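Long-range contacts in acetylene hydratase (Pelobacter acetylenicus, PDB 2E7Z), which catalyses the non-redox hydration of acetylene to acetaldehyde with a tungsten bis-molybdopterin guanine dinucleotide cofactor and a [4Fe-4S] cluster: residues Q609-R619 against P672-Q680; L417-L427 against A691-D702. One frame throughout, in Å; residues are numbered along the deposited sequence.

In the fold
From the N terminus, 417-427 comes first, in the loop after strand 408-412 and at the start of helix 423-431. Much later 609-619 follows strand 596-600, after a short loop, and runs into helix 617-621. It meets 672-680, which follows strand 668-671, and interaction 1 closes a loop of 52 residues within the dinucleotide-binding domain. Only then does 691-702 return to 417-427, so interaction 2 closes a far larger loop of 263 residues that encloses interaction 1. Interaction 2 ties the molybdopterin oxidoreductase part of the chain to the dinucleotide-binding part. The two contacts touch through His673 ND1 and Asp696 OD1, probably hydrogen-bonded, and both reach the same MGD.

Interaction 1 of 2, residues Q609-R619 against P672-Q680; sequences QSCYHQPGILR and PHGRWCPEQ. With MGD (2-amino-5,6-dimercapto-7-methyl-3,7,8a,9-tetrahydro-8-oxa-1,3,9,10-tetraaza-anthracen-4-one guanosine dinucleotide), chain E.
The ring of His673 offers its edge to Gln609, with His673 CD2 3.0 Å from Gln609 OE1, while one face lies on the pterin of MGD, whose C17 sits over the ring centre. Its ND1 is hydrogen-bonded to Asp696. His613 turns an edge toward the face of Trp676 in an offset edge-to-face pair, planes at 88°. CE1 of His613 also lies over one face of the Arg675 guanidinium, which is bound by Glu604. The indole carries Pro678 CG on one face, and at its edge Trp676 NE1 donates to Ser610 O at 2.9 Å, in both the ring and the carbonyl plane. The bond to Gly674 O from His613 NE2 is weak (3.1 Å). A water lies in the plane of the His613 ring, 2.8 Å from His613 NE2, and also lies within hydrogen-bonding distance of Gln609 O and His673 O.

These two loops belong to the dinucleotide-binding domain of the DMSO reductase family, and their inner ends hold the cofactor. Ser610 grips one phosphate oxygen twice: its N and its OG both donate to MGD O2B, OG at 2.6 Å. Ser610 OG sits between its backbone N and carbonyl carbon (chi1 76°), which brings it to the same phosphate oxygen as the N-H.

At the outer end Arg619 meets Glu679 end-on in a salt bridge, NH1 to OE2 at 2.7 Å and NH2 to OE1 at 2.8 Å. Both carboxylate oxygens are met on their syn sides. Arg619 NH1 also donates to His613 O, in the carbonyl plane. Pro678 packs beside the Arg619-His613 bond, its CD 3.6 Å from His613 CB. A leucine in place of Arg619 would probably leave the Glu679 carboxylate without its charged mate and His613 O without this donor.

Interaction 2 of 2, residues L417-L427 against A691-D702; sequences LMGYANQQNAL and AMLHNDAMVLSD. With MGD (2-amino-5,6-dimercapto-7-methyl-3,7,8a,9-tetrahydro-8-oxa-1,3,9,10-tetraaza-anthracen-4-one guanosine dinucleotide), chain E.
Ala691 CB packs on Met418 SD at 3.6 Å, where the short helix 691-694 of the dinucleotide-binding domain meets the loop leading into helix 423-431, N-capped by Asn422. The Ala691 carbonyl accepts a weak bond from Gln423 NE2. Met692 comes next. Its doubly bent chain brings SD to the same amide nitrogen, another weak bond of 3.4 Å between Gln423 NE2 and Met692 SD, and puts CE against Leu427 CD2. Gln423 reaches this far because its CG is anti to the backbone N (chi1 -177°) and the chain beyond stays extended.

Asp696 turns to the pterin. Its OD2 accepts from MGD N18 and N19, and Tyr420 O takes a further bond from N19, so both segments hold the same edge of the pterin. Ala697, in the 3-10 segment 696-698, packs against the start of helix 423-431: its CB is 3.4 Å from Tyr420 O, and its O accepts from Gln423 N, with the donor well above the carbonyl plane. Met698 O is bonded by Gln424 NE2, and Met698 SD lies over one face of the Gln423 amide. Leu700 O accepts from Asn422 N at 2.8 Å, in the carbonyl plane. Asp702 OD2 meets Thr392, and Asp702 OD1 takes Asn422 ND2 at 2.9 Å, from above the carboxylate plane, with the amide and carboxylate planes 83° apart.

Interaction 1 of 2, residues Q609-R619 against P672-Q680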
loop_
_atom_site.group_PDB
_atom_site.type_symbol
_atom_site.label_atom_id
_atom_site.label_comp_id
_atom_site.label_asym_id
_atom_site.label_seq_id
_atom_site.Cartn_x
_atom_site.Cartn_y
_atom_site.Cartn_z
ATOM N N GLN A 609 2.447 -0.454 -10.522
ATOM C CA GLN A 609 3.701 -0.501 -9.772
ATOM C C GLN A 609 4.820 -0.914 -10.710
ATOM O O GLN A 609 4.938 -0.288 -11.751
ATOM C CB GLN A 609 3.586 -1.407 -8.529
ATOM C CG GLN A 609 2.388 -1.033 -7.644
ATOM C CD GLN A 609 2.585 0.274 -6.886
ATOM O OE1 GLN A 609 3.702 0.740 -6.689
ATOM N NE2 GLN A 609 1.491 0.848 -6.427
ATOM N N SER A 610 5.608 -1.948 -10.413
ATOM C CA SER A 610 6.660 -2.373 -11.336
ATOM C C SER A 610 6.228 -3.442 -12.331
ATOM O O SER A 610 7.093 -4.038 -12.962
ATOM C CB SER A 610 7.902 -2.830 -10.559
ATOM O OG SER A 610 7.719 -4.121 -9.976
ATOM N N CYS A 611 4.915 -3.668 -12.436
ATOM C CA CYS A 611 4.370 -4.793 -13.212
ATOM C C CYS A 611 3.969 -4.381 -14.613
ATOM O O CYS A 611 3.520 -3.256 -14.855
ATOM C CB CYS A 611 3.122 -5.369 -12.554
ATOM S SG CYS A 611 3.351 -5.843 -10.802
ATOM N N TYR A 612 4.055 -5.362 -15.509
ATOM C CA TYR A 612 3.569 -5.298 -16.910
ATOM C C TYR A 612 4.488 -4.500 -17.826
ATOM O O TYR A 612 4.061 -4.039 -18.905
ATOM C CB TYR A 612 2.085 -4.842 -17.057
ATOM C CG TYR A 612 1.216 -5.334 -15.947
ATOM C CD1 TYR A 612 1.367 -6.631 -15.443
ATOM C CD2 TYR A 612 0.282 -4.484 -15.356
ATOM C CE1 TYR A 612 0.590 -7.067 -14.355
ATOM C CE2 TYR A 612 -0.489 -4.895 -14.294
ATOM C CZ TYR A 612 -0.319 -6.180 -13.773
ATOM O OH TYR A 612 -1.062 -6.571 -12.675
ATOM N N HIS A 613 5.757 -4.359 -17.440
ATOM C CA HIS A 613 6.751 -3.773 -18.359
ATOM C C HIS A 613 7.329 -4.773 -19.378
ATOM O O HIS A 613 8.133 -4.384 -20.230
ATOM C CB HIS A 613 7.877 -3.085 -17.565
ATOM C CG HIS A 613 7.410 -1.971 -16.683
ATOM N ND1 HIS A 613 6.605 -0.948 -17.146
ATOM C CD2 HIS A 613 7.683 -1.682 -15.385
ATOM C CE1 HIS A 613 6.363 -0.105 -16.155
ATOM N NE2 HIS A 613 7.020 -0.517 -15.085
ATOM N N GLN A 614 6.973 -6.055 -19.270
ATOM C CA GLN A 614 7.416 -7.057 -20.255
ATOM C C GLN A 614 6.976 -6.614 -21.667
ATOM O O GLN A 614 5.929 -5.966 -21.792
ATOM C CB GLN A 614 6.814 -8.422 -19.908
ATOM C CG GLN A 614 7.572 -9.154 -18.813
ATOM C CD GLN A 614 7.286 -8.582 -17.408
ATOM O OE1 GLN A 614 6.212 -7.994 -17.146
ATOM N NE2 GLN A 614 8.244 -8.763 -16.498
ATOM N N PRO A 615 7.780 -6.925 -22.724
ATOM C CA PRO A 615 7.384 -6.555 -24.078
ATOM C C PRO A 615 5.948 -6.974 -24.373
ATOM O O PRO A 615 5.579 -8.131 -24.166
ATOM C CB PRO A 615 8.377 -7.325 -24.960
ATOM C CG PRO A 615 9.627 -7.367 -24.149
ATOM C CD PRO A 615 9.112 -7.566 -22.707
ATOM N N GLY A 616 5.142 -6.028 -24.839
ATOM C CA GLY A 616 3.765 -6.320 -25.200
ATOM C C GLY A 616 2.943 -5.070 -25.313
ATOM O O GLY A 616 3.467 -3.943 -25.191
ATOM N N ILE A 617 1.644 -5.264 -25.523
ATOM C CA ILE A 617 0.702 -4.164 -25.722
ATOM C C ILE A 617 0.714 -3.141 -24.590
ATOM O O ILE A 617 0.700 -1.936 -24.845
ATOM C CB ILE A 617 -0.744 -4.690 -26.044
ATOM C CG1 ILE A 617 -1.702 -3.541 -26.404
ATOM C CG2 ILE A 617 -1.279 -5.595 -24.926
ATOM C CD1 ILE A 617 -2.963 -3.993 -27.143
ATOM N N LEU A 618 0.764 -3.609 -23.339
ATOM C CA LEU A 618 0.758 -2.669 -22.235
ATOM C C LEU A 618 2.042 -1.824 -22.184
ATOM O O LEU A 618 1.973 -0.588 -22.021
ATOM C CB LEU A 618 0.536 -3.418 -20.916
ATOM C CG LEU A 618 -0.858 -4.049 -20.786
ATOM C CD1 LEU A 618 -0.906 -4.940 -19.536
ATOM C CD2 LEU A 618 -1.944 -2.986 -20.696
ATOM N N ARG A 619 3.198 -2.480 -22.332
ATOM C CA ARG A 619 4.488 -1.758 -22.365
ATOM C C ARG A 619 4.518 -0.726 -23.484
ATOM O O ARG A 619 5.041 0.373 -23.304
ATOM C CB ARG A 619 5.658 -2.724 -22.508
ATOM C CG ARG A 619 7.037 -2.063 -22.656
ATOM C CD ARG A 619 7.485 -1.220 -21.432
ATOM N NE ARG A 619 8.788 -0.623 -21.730
ATOM C CZ ARG A 619 9.949 -1.282 -21.702
ATOM N NH1 ARG A 619 9.997 -2.571 -21.353
ATOM N NH2 ARG A 619 11.073 -0.645 -22.017
ATOM N N PRO A 672 8.723 8.610 -12.203
ATOM C CA PRO A 672 7.798 7.484 -12.083
ATOM C C PRO A 672 8.278 6.500 -11.019
ATOM O O PRO A 672 9.469 6.470 -10.708
ATOM C CB PRO A 672 7.910 6.817 -13.449
ATOM C CG PRO A 672 9.358 7.028 -13.821
ATOM C CD PRO A 672 9.708 8.405 -13.278
ATOM N N HIS A 673 7.359 5.705 -10.479
ATOM C CA HIS A 673 7.767 4.577 -9.665
ATOM C C HIS A 673 7.634 3.287 -10.441
ATOM O O HIS A 673 6.633 3.066 -11.127
ATOM C CB HIS A 673 6.885 4.450 -8.440
ATOM C CG HIS A 673 7.056 3.149 -7.712
ATOM N ND1 HIS A 673 8.234 2.801 -7.092
ATOM C CD2 HIS A 673 6.197 2.121 -7.505
ATOM C CE1 HIS A 673 8.097 1.610 -6.531
ATOM N NE2 HIS A 673 6.872 1.173 -6.772
ATOM N N GLY A 674 8.613 2.399 -10.274
ATOM C CA GLY A 674 8.442 1.023 -10.702
ATOM C C GLY A 674 9.016 0.729 -12.060
ATOM O O GLY A 674 8.839 -0.354 -12.565
ATOM N N ARG A 675 9.706 1.700 -12.658
ATOM C CA ARG A 675 10.191 1.515 -14.017
ATOM C C ARG A 675 11.454 0.662 -14.098
ATOM O O ARG A 675 12.437 0.927 -13.411
ATOM C CB ARG A 675 10.433 2.886 -14.663
ATOM C CG ARG A 675 9.161 3.542 -15.095
ATOM C CD ARG A 675 8.781 2.888 -16.435
ATOM N NE ARG A 675 7.512 3.332 -16.907
ATOM C CZ ARG A 675 7.018 3.058 -18.106
ATOM N NH1 ARG A 675 7.715 2.347 -18.992
ATOM N NH2 ARG A 675 5.832 3.530 -18.408
ATOM N N TRP A 676 11.396 -0.375 -14.928
ATOM C CA TRP A 676 12.576 -1.138 -15.276
ATOM C C TRP A 676 12.331 -1.729 -16.664
ATOM O O TRP A 676 11.269 -1.506 -17.233
ATOM C CB TRP A 676 12.913 -2.213 -14.230
ATOM C CG TRP A 676 11.861 -3.288 -14.038
ATOM C CD1 TRP A 676 10.612 -3.144 -13.484
ATOM C CD2 TRP A 676 12.002 -4.673 -14.364
ATOM N NE1 TRP A 676 9.969 -4.362 -13.439
ATOM C CE2 TRP A 676 10.787 -5.314 -13.999
ATOM C CE3 TRP A 676 13.027 -5.436 -14.970
ATOM C CZ2 TRP A 676 10.574 -6.682 -14.190
ATOM C CZ3 TRP A 676 12.824 -6.809 -15.152
ATOM C CH2 TRP A 676 11.593 -7.418 -14.779
ATOM N N CYS A 677 13.287 -2.495 -17.173
ATOM C CA CYS A 677 13.337 -2.855 -18.594
ATOM C C CYS A 677 13.524 -4.370 -18.740
ATOM O O CYS A 677 14.649 -4.835 -18.916
ATOM C CB CYS A 677 14.515 -2.116 -19.241
ATOM S SG CYS A 677 14.640 -0.323 -18.805
ATOM N N PRO A 678 12.425 -5.144 -18.662
ATOM C CA PRO A 678 12.480 -6.608 -18.703
ATOM C C PRO A 678 13.072 -7.203 -19.969
ATOM O O PRO A 678 13.444 -8.374 -19.972
ATOM C CB PRO A 678 11.008 -7.021 -18.548
ATOM C CG PRO A 678 10.362 -5.871 -17.859
ATOM C CD PRO A 678 11.052 -4.663 -18.431
ATOM N N GLU A 679 13.162 -6.397 -21.028
ATOM C CA GLU A 679 13.755 -6.826 -22.290
ATOM C C GLU A 679 15.273 -6.919 -22.183
ATOM O O GLU A 679 15.914 -7.578 -22.982
ATOM C CB GLU A 679 13.341 -5.874 -23.424
ATOM C CG GLU A 679 13.963 -4.471 -23.330
ATOM C CD GLU A 679 13.134 -3.458 -22.550
ATOM O OE1 GLU A 679 13.311 -2.240 -22.767
ATOM O OE2 GLU A 679 12.312 -3.859 -21.702
ATOM N N GLN A 680 15.861 -6.294 -21.167
ATOM C CA GLN A 680 17.321 -6.280 -21.034
ATOM C C GLN A 680 17.825 -7.548 -20.379
ATOM O O GLN A 680 17.052 -8.243 -19.704
ATOM C CB GLN A 680 17.780 -5.080 -20.209
ATOM C CG GLN A 680 17.486 -3.732 -20.848
ATOM C CD GLN A 680 17.937 -2.588 -19.992
ATOM O OE1 GLN A 680 18.514 -2.785 -18.926
ATOM N NE2 GLN A 680 17.668 -1.385 -20.434
HETATM P PB MGD E . 5.832 -4.291 -6.881
HETATM O O1B MGD E . 6.946 -3.718 -6.040
HETATM O O2B MGD E . 5.722 -3.927 -8.316
HETATM O O3B MGD E . 4.395 -3.963 -6.248
HETATM O O3A MGD E . 3.979 -2.930 -3.996
HETATM P PA MGD E . 3.753 -4.302 -4.814
HETATM O O1A MGD E . 2.302 -4.553 -5.096
HETATM O O2A MGD E . 4.566 -5.334 -4.092
HETATM O "O5'" MGD E . 5.966 -5.893 -6.748
HETATM C "C5'" MGD E . 4.852 -6.707 -7.071
HETATM C "C4'" MGD E . 5.419 -8.006 -7.608
HETATM O "O4'" MGD E . 4.340 -8.953 -7.652
HETATM C "C3'" MGD E . 5.888 -7.919 -9.057
HETATM O "O3'" MGD E . 7.260 -8.344 -9.127
HETATM C "C2'" MGD E . 4.958 -8.839 -9.875
HETATM O "O2'" MGD E . 5.563 -9.543 -10.978
HETATM C "C1'" MGD E . 4.504 -9.802 -8.811
HETATM N N9 MGD E . 3.181 -10.415 -9.002
HETATM C C8 MGD E . 2.059 -9.829 -9.490
HETATM N N7 MGD E . 1.014 -10.669 -9.421
HETATM C C5 MGD E . 1.457 -11.790 -8.811
HETATM C C6 MGD E . 0.895 -13.069 -8.411
HETATM O O6 MGD E . -0.311 -13.335 -8.602
HETATM N N1 MGD E . 1.732 -13.919 -7.794
HETATM C C2 MGD E . 3.033 -13.722 -7.614
HETATM N N2 MGD E . 3.766 -14.677 -6.971
HETATM N N3 MGD E . 3.617 -12.579 -7.962
HETATM C C4 MGD E . 2.871 -11.615 -8.541
HETATM C C10 MGD E . 3.002 -1.899 -4.143
HETATM C C11 MGD E . 3.243 -0.909 -3.023
HETATM O O11 MGD E . 4.503 -0.305 -3.309
HETATM C C12 MGD E . 2.141 0.122 -2.995
HETATM S S12 MGD E . 0.522 -0.425 -2.926
HETATM C C13 MGD E . 2.425 1.434 -2.963
HETATM S S13 MGD E . 1.212 2.627 -3.057
HETATM C C14 MGD E . 3.823 1.962 -2.864
HETATM N N15 MGD E . 4.258 2.600 -4.097
HETATM C C16 MGD E . 5.565 2.991 -4.085
HETATM C C17 MGD E . 6.084 4.163 -4.803
HETATM O O17 MGD E . 5.316 4.888 -5.473
HETATM N N18 MGD E . 7.402 4.427 -4.701
HETATM C C19 MGD E . 8.261 3.668 -3.974
HETATM N N19 MGD E . 9.573 3.981 -3.918
HETATM N N20 MGD E . 7.854 2.574 -3.318
HETATM C C21 MGD E . 6.564 2.214 -3.329
HETATM N N22 MGD E . 6.173 1.138 -2.642
HETATM C C23 MGD E . 4.771 0.817 -2.475
HETATM O O HOH W 1 6.065 1.540 -13.418
#

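Interaction 2 of 2, residues L417-L427 against A691-D702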
loop_
_atom_site.group_PDB
_atom_site.type_symbol
_atom_site.label_atom_id
_atom_site.label_comp_id
_atom_site.label_asym_id
_atom_site.label_seq_id
_atom_site.Cartn_x
_atom_site.Cartn_y
_atom_site.Cartn_z
ATOM N N LEU A 417 13.438 -5.052 -3.966
ATOM C CA LEU A 417 14.538 -4.151 -4.279
ATOM C C LEU A 417 14.023 -2.737 -4.583
ATOM O O LEU A 417 14.664 -1.747 -4.236
ATOM C CB LEU A 417 15.349 -4.703 -5.469
ATOM C CG LEU A 417 16.447 -3.775 -5.955
ATOM C CD1 LEU A 417 17.562 -3.610 -4.928
ATOM C CD2 LEU A 417 17.001 -4.339 -7.266
ATOM N N MET A 418 12.894 -2.668 -5.288
ATOM C CA MET A 418 12.390 -1.414 -5.840
ATOM C C MET A 418 11.167 -0.872 -5.116
ATOM O O MET A 418 10.592 0.133 -5.565
ATOM C CB MET A 418 12.037 -1.616 -7.336
ATOM C CG MET A 418 13.263 -1.744 -8.267
ATOM S SD MET A 418 12.876 -2.243 -9.971
ATOM C CE MET A 418 11.510 -1.159 -10.453
ATOM N N GLY A 419 10.776 -1.528 -4.014
ATOM C CA GLY A 419 9.447 -1.317 -3.439
ATOM C C GLY A 419 9.437 -0.473 -2.189
ATOM O O GLY A 419 8.386 -0.320 -1.545
ATOM N N TYR A 420 10.593 0.086 -1.817
ATOM C CA TYR A 420 10.709 0.882 -0.591
ATOM C C TYR A 420 11.457 2.180 -0.924
ATOM O O TYR A 420 11.192 2.778 -1.954
ATOM C CB TYR A 420 11.341 0.051 0.545
ATOM C CG TYR A 420 10.546 -1.202 0.862
ATOM C CD1 TYR A 420 10.785 -2.403 0.169
ATOM C CD2 TYR A 420 9.537 -1.182 1.837
ATOM C CE1 TYR A 420 10.042 -3.555 0.439
ATOM C CE2 TYR A 420 8.812 -2.349 2.138
ATOM C CZ TYR A 420 9.075 -3.519 1.437
ATOM O OH TYR A 420 8.342 -4.620 1.741
ATOM N N ALA A 421 12.317 2.656 -0.033
ATOM C CA ALA A 421 13.208 3.764 -0.337
ATOM C C ALA A 421 14.641 3.221 -0.443
ATOM O O ALA A 421 14.853 2.002 -0.468
ATOM C CB ALA A 421 13.092 4.836 0.733
ATOM N N ASN A 422 15.624 4.120 -0.541
ATOM C CA ASN A 422 17.041 3.770 -0.407
ATOM C C ASN A 422 17.359 2.420 -1.087
ATOM O O ASN A 422 17.789 1.458 -0.430
ATOM C CB ASN A 422 17.455 3.809 1.071
ATOM C CG ASN A 422 18.977 3.786 1.240
ATOM O OD1 ASN A 422 19.736 3.753 0.252
ATOM N ND2 ASN A 422 19.422 3.791 2.485
ATOM N N GLN A 423 17.147 2.379 -2.397
ATOM C CA GLN A 423 17.318 1.169 -3.161
ATOM C C GLN A 423 18.740 0.640 -3.073
ATOM O O GLN A 423 18.947 -0.563 -3.108
ATOM C CB GLN A 423 16.918 1.426 -4.604
ATOM C CG GLN A 423 16.990 0.197 -5.510
ATOM C CD GLN A 423 16.270 0.472 -6.806
ATOM O OE1 GLN A 423 15.181 1.032 -6.790
ATOM N NE2 GLN A 423 16.859 0.062 -7.925
ATOM N N GLN A 424 19.720 1.531 -2.961
ATOM C CA GLN A 424 21.107 1.073 -2.843
ATOM C C GLN A 424 21.273 0.201 -1.576
ATOM O O GLN A 424 22.034 -0.774 -1.574
ATOM C CB GLN A 424 22.036 2.287 -2.821
ATOM C CG GLN A 424 21.849 3.232 -3.973
ATOM C CD GLN A 424 20.815 4.396 -3.785
ATOM O OE1 GLN A 424 19.796 4.328 -3.045
ATOM N NE2 GLN A 424 21.084 5.470 -4.500
ATOM N N ASN A 425 20.610 0.574 -0.484
ATOM C CA ASN A 425 20.749 -0.161 0.752
ATOM C C ASN A 425 19.970 -1.475 0.659
ATOM O O ASN A 425 20.381 -2.480 1.215
ATOM C CB ASN A 425 20.286 0.678 1.948
ATOM C CG ASN A 425 20.759 0.124 3.227
ATOM O OD1 ASN A 425 21.943 -0.231 3.359
ATOM N ND2 ASN A 425 19.852 0.048 4.201
ATOM N N ALA A 426 18.845 -1.470 -0.051
ATOM C CA ALA A 426 18.118 -2.712 -0.231
ATOM C C ALA A 426 18.991 -3.692 -1.020
ATOM O O ALA A 426 19.037 -4.869 -0.684
ATOM C CB ALA A 426 16.779 -2.484 -0.901
ATOM N N LEU A 427 19.700 -3.196 -2.042
ATOM C CA LEU A 427 20.634 -4.027 -2.798
ATOM C C LEU A 427 21.733 -4.565 -1.862
ATOM O O LEU A 427 22.036 -5.760 -1.872
ATOM C CB LEU A 427 21.234 -3.258 -3.980
ATOM C CG LEU A 427 22.285 -4.071 -4.745
ATOM C CD1 LEU A 427 21.735 -5.390 -5.320
ATOM C CD2 LEU A 427 22.842 -3.172 -5.842
ATOM N N ALA A 691 16.748 -1.470 -13.182
ATOM C CA ALA A 691 16.262 -1.092 -11.856
ATOM C C ALA A 691 17.091 0.026 -11.231
ATOM O O ALA A 691 16.530 0.973 -10.682
ATOM C CB ALA A 691 16.318 -2.305 -10.969
ATOM N N MET A 692 18.418 -0.112 -11.309
ATOM C CA MET A 692 19.337 0.827 -10.653
ATOM C C MET A 692 19.445 2.149 -11.392
ATOM O O MET A 692 20.025 3.094 -10.867
ATOM C CB MET A 692 20.733 0.199 -10.479
ATOM C CG MET A 692 20.761 -1.169 -9.713
ATOM S SD MET A 692 20.042 -1.159 -8.052
ATOM C CE MET A 692 21.262 -0.137 -7.186
ATOM N N LEU A 693 18.870 2.209 -12.588
ATOM C CA LEU A 693 18.912 3.405 -13.441
ATOM C C LEU A 693 17.583 4.154 -13.479
ATOM O O LEU A 693 17.567 5.365 -13.645
ATOM C CB LEU A 693 19.318 3.021 -14.873
ATOM C CG LEU A 693 20.791 2.661 -15.082
ATOM C CD1 LEU A 693 20.998 2.203 -16.525
ATOM C CD2 LEU A 693 21.710 3.840 -14.744
ATOM N N HIS A 694 16.464 3.449 -13.340
ATOM C CA HIS A 694 15.170 4.080 -13.627
ATOM C C HIS A 694 14.129 4.057 -12.505
ATOM O O HIS A 694 13.041 4.605 -12.731
ATOM C CB HIS A 694 14.536 3.487 -14.900
ATOM C CG HIS A 694 15.459 3.458 -16.064
ATOM N ND1 HIS A 694 15.918 4.604 -16.680
ATOM C CD2 HIS A 694 15.994 2.419 -16.745
ATOM C CE1 HIS A 694 16.711 4.270 -17.683
ATOM N NE2 HIS A 694 16.766 2.951 -17.754
ATOM N N ASN A 695 14.434 3.463 -11.336
ATOM C CA ASN A 695 13.436 3.404 -10.285
ATOM C C ASN A 695 13.580 4.567 -9.329
ATOM O O ASN A 695 14.710 4.957 -8.975
ATOM C CB ASN A 695 13.543 2.100 -9.484
ATOM C CG ASN A 695 12.357 1.894 -8.586
ATOM O OD1 ASN A 695 12.489 1.653 -7.355
ATOM N ND2 ASN A 695 11.193 2.010 -9.155
ATOM N N ASP A 696 12.436 5.081 -8.859
ATOM C CA ASP A 696 12.429 6.206 -7.920
ATOM C C ASP A 696 13.187 5.933 -6.614
ATOM O O ASP A 696 13.761 6.845 -6.030
ATOM C CB ASP A 696 11.004 6.708 -7.619
ATOM C CG ASP A 696 10.113 5.665 -6.965
ATOM O OD1 ASP A 696 10.252 4.464 -7.291
ATOM O OD2 ASP A 696 9.262 6.048 -6.136
ATOM N N ALA A 697 13.200 4.682 -6.159
ATOM C CA ALA A 697 13.837 4.399 -4.862
ATOM C C ALA A 697 15.335 4.675 -4.878
ATOM O O ALA A 697 15.961 4.777 -3.816
ATOM C CB ALA A 697 13.525 2.988 -4.413
ATOM N N MET A 698 15.918 4.810 -6.083
ATOM C CA MET A 698 17.315 5.225 -6.186
ATOM C C MET A 698 17.592 6.609 -5.578
ATOM O O MET A 698 18.729 6.925 -5.254
ATOM C CB MET A 698 17.795 5.212 -7.648
ATOM C CG MET A 698 17.969 3.812 -8.276
ATOM S SD MET A 698 19.153 2.800 -7.358
ATOM C CE MET A 698 20.651 3.768 -7.596
ATOM N N VAL A 699 16.566 7.450 -5.483
ATOM C CA VAL A 699 16.778 8.844 -5.090
ATOM C C VAL A 699 16.112 9.205 -3.800
ATOM O O VAL A 699 16.138 10.373 -3.411
ATOM C CB VAL A 699 16.318 9.829 -6.225
ATOM C CG1 VAL A 699 16.791 9.325 -7.563
ATOM C CG2 VAL A 699 14.797 10.047 -6.235
ATOM N N LEU A 700 15.565 8.194 -3.115
ATOM C CA LEU A 700 14.803 8.429 -1.895
ATOM C C LEU A 700 15.578 8.053 -0.660
ATOM O O LEU A 700 15.822 6.874 -0.410
ATOM C CB LEU A 700 13.465 7.675 -1.931
ATOM C CG LEU A 700 12.541 8.066 -3.089
ATOM C CD1 LEU A 700 11.389 7.055 -3.196
ATOM C CD2 LEU A 700 12.024 9.498 -2.978
ATOM N N SER A 701 15.938 9.056 0.127
ATOM C CA SER A 701 16.632 8.806 1.369
ATOM C C SER A 701 15.734 8.117 2.392
ATOM O O SER A 701 14.536 8.372 2.433
ATOM C CB SER A 701 17.108 10.147 1.950
ATOM O OG SER A 701 17.779 9.918 3.165
ATOM N N ASP A 702 16.314 7.254 3.232
ATOM C CA ASP A 702 15.609 6.815 4.439
ATOM C C ASP A 702 16.396 7.130 5.699
ATOM O O ASP A 702 16.203 6.496 6.742
ATOM C CB ASP A 702 15.097 5.363 4.388
ATOM C CG ASP A 702 16.184 4.320 4.250
ATOM O OD1 ASP A 702 17.383 4.658 4.296
ATOM O OD2 ASP A 702 15.798 3.118 4.154
HETATM P PB MGD E . 5.832 -4.291 -6.881
HETATM O O1B MGD E . 6.946 -3.718 -6.040
HETATM O O2B MGD E . 5.722 -3.927 -8.316
HETATM O O3B MGD E . 4.395 -3.963 -6.248
HETATM O O3A MGD E . 3.979 -2.930 -3.996
HETATM P PA MGD E . 3.753 -4.302 -4.814
HETATM O O1A MGD E . 2.302 -4.553 -5.096
HETATM O O2A MGD E . 4.566 -5.334 -4.092
HETATM O "O5'" MGD E . 5.966 -5.893 -6.748
HETATM C "C5'" MGD E . 4.852 -6.707 -7.071
HETATM C "C4'" MGD E . 5.419 -8.006 -7.608
HETATM O "O4'" MGD E . 4.340 -8.953 -7.652
HETATM C "C3'" MGD E . 5.888 -7.919 -9.057
HETATM O "O3'" MGD E . 7.260 -8.344 -9.127
HETATM C "C2'" MGD E . 4.958 -8.839 -9.875
HETATM O "O2'" MGD E . 5.563 -9.543 -10.978
HETATM C "C1'" MGD E . 4.504 -9.802 -8.811
HETATM N N9 MGD E . 3.181 -10.415 -9.002
HETATM C C8 MGD E . 2.059 -9.829 -9.490
HETATM N N7 MGD E . 1.014 -10.669 -9.421
HETATM C C5 MGD E . 1.457 -11.790 -8.811
HETATM C C6 MGD E . 0.895 -13.069 -8.411
HETATM O O6 MGD E . -0.311 -13.335 -8.602
HETATM N N1 MGD E . 1.732 -13.919 -7.794
HETATM C C2 MGD E . 3.033 -13.722 -7.614
HETATM N N2 MGD E . 3.766 -14.677 -6.971
HETATM N N3 MGD E . 3.617 -12.579 -7.962
HETATM C C4 MGD E . 2.871 -11.615 -8.541
HETATM C C10 MGD E . 3.002 -1.899 -4.143
HETATM C C11 MGD E . 3.243 -0.909 -3.023
HETATM O O11 MGD E . 4.503 -0.305 -3.309
HETATM C C12 MGD E . 2.141 0.122 -2.995
HETATM S S12 MGD E . 0.522 -0.425 -2.926
HETATM C C13 MGD E . 2.425 1.434 -2.963
HETATM S S13 MGD E . 1.212 2.627 -3.057
HETATM C C14 MGD E . 3.823 1.962 -2.864
HETATM N N15 MGD E . 4.258 2.600 -4.097
HETATM C C16 MGD E . 5.565 2.991 -4.085
HETATM C C17 MGD E . 6.084 4.163 -4.803
HETATM O O17 MGD E . 5.316 4.888 -5.473
HETATM N N18 MGD E . 7.402 4.427 -4.701
HETATM C C19 MGD E . 8.261 3.668 -3.974
HETATM N N19 MGD E . 9.573 3.981 -3.918
HETATM N N20 MGD E . 7.854 2.574 -3.318
HETATM C C21 MGD E . 6.564 2.214 -3.329
HETATM N N22 MGD E . 6.173 1.138 -2.642
HETATM C C23 MGD E . 4.771 0.817 -2.475
HETATM O O HOH W 2 13.656 1.884 2.713
HETATM O O HOH W 3 17.214 0.818 3.731
#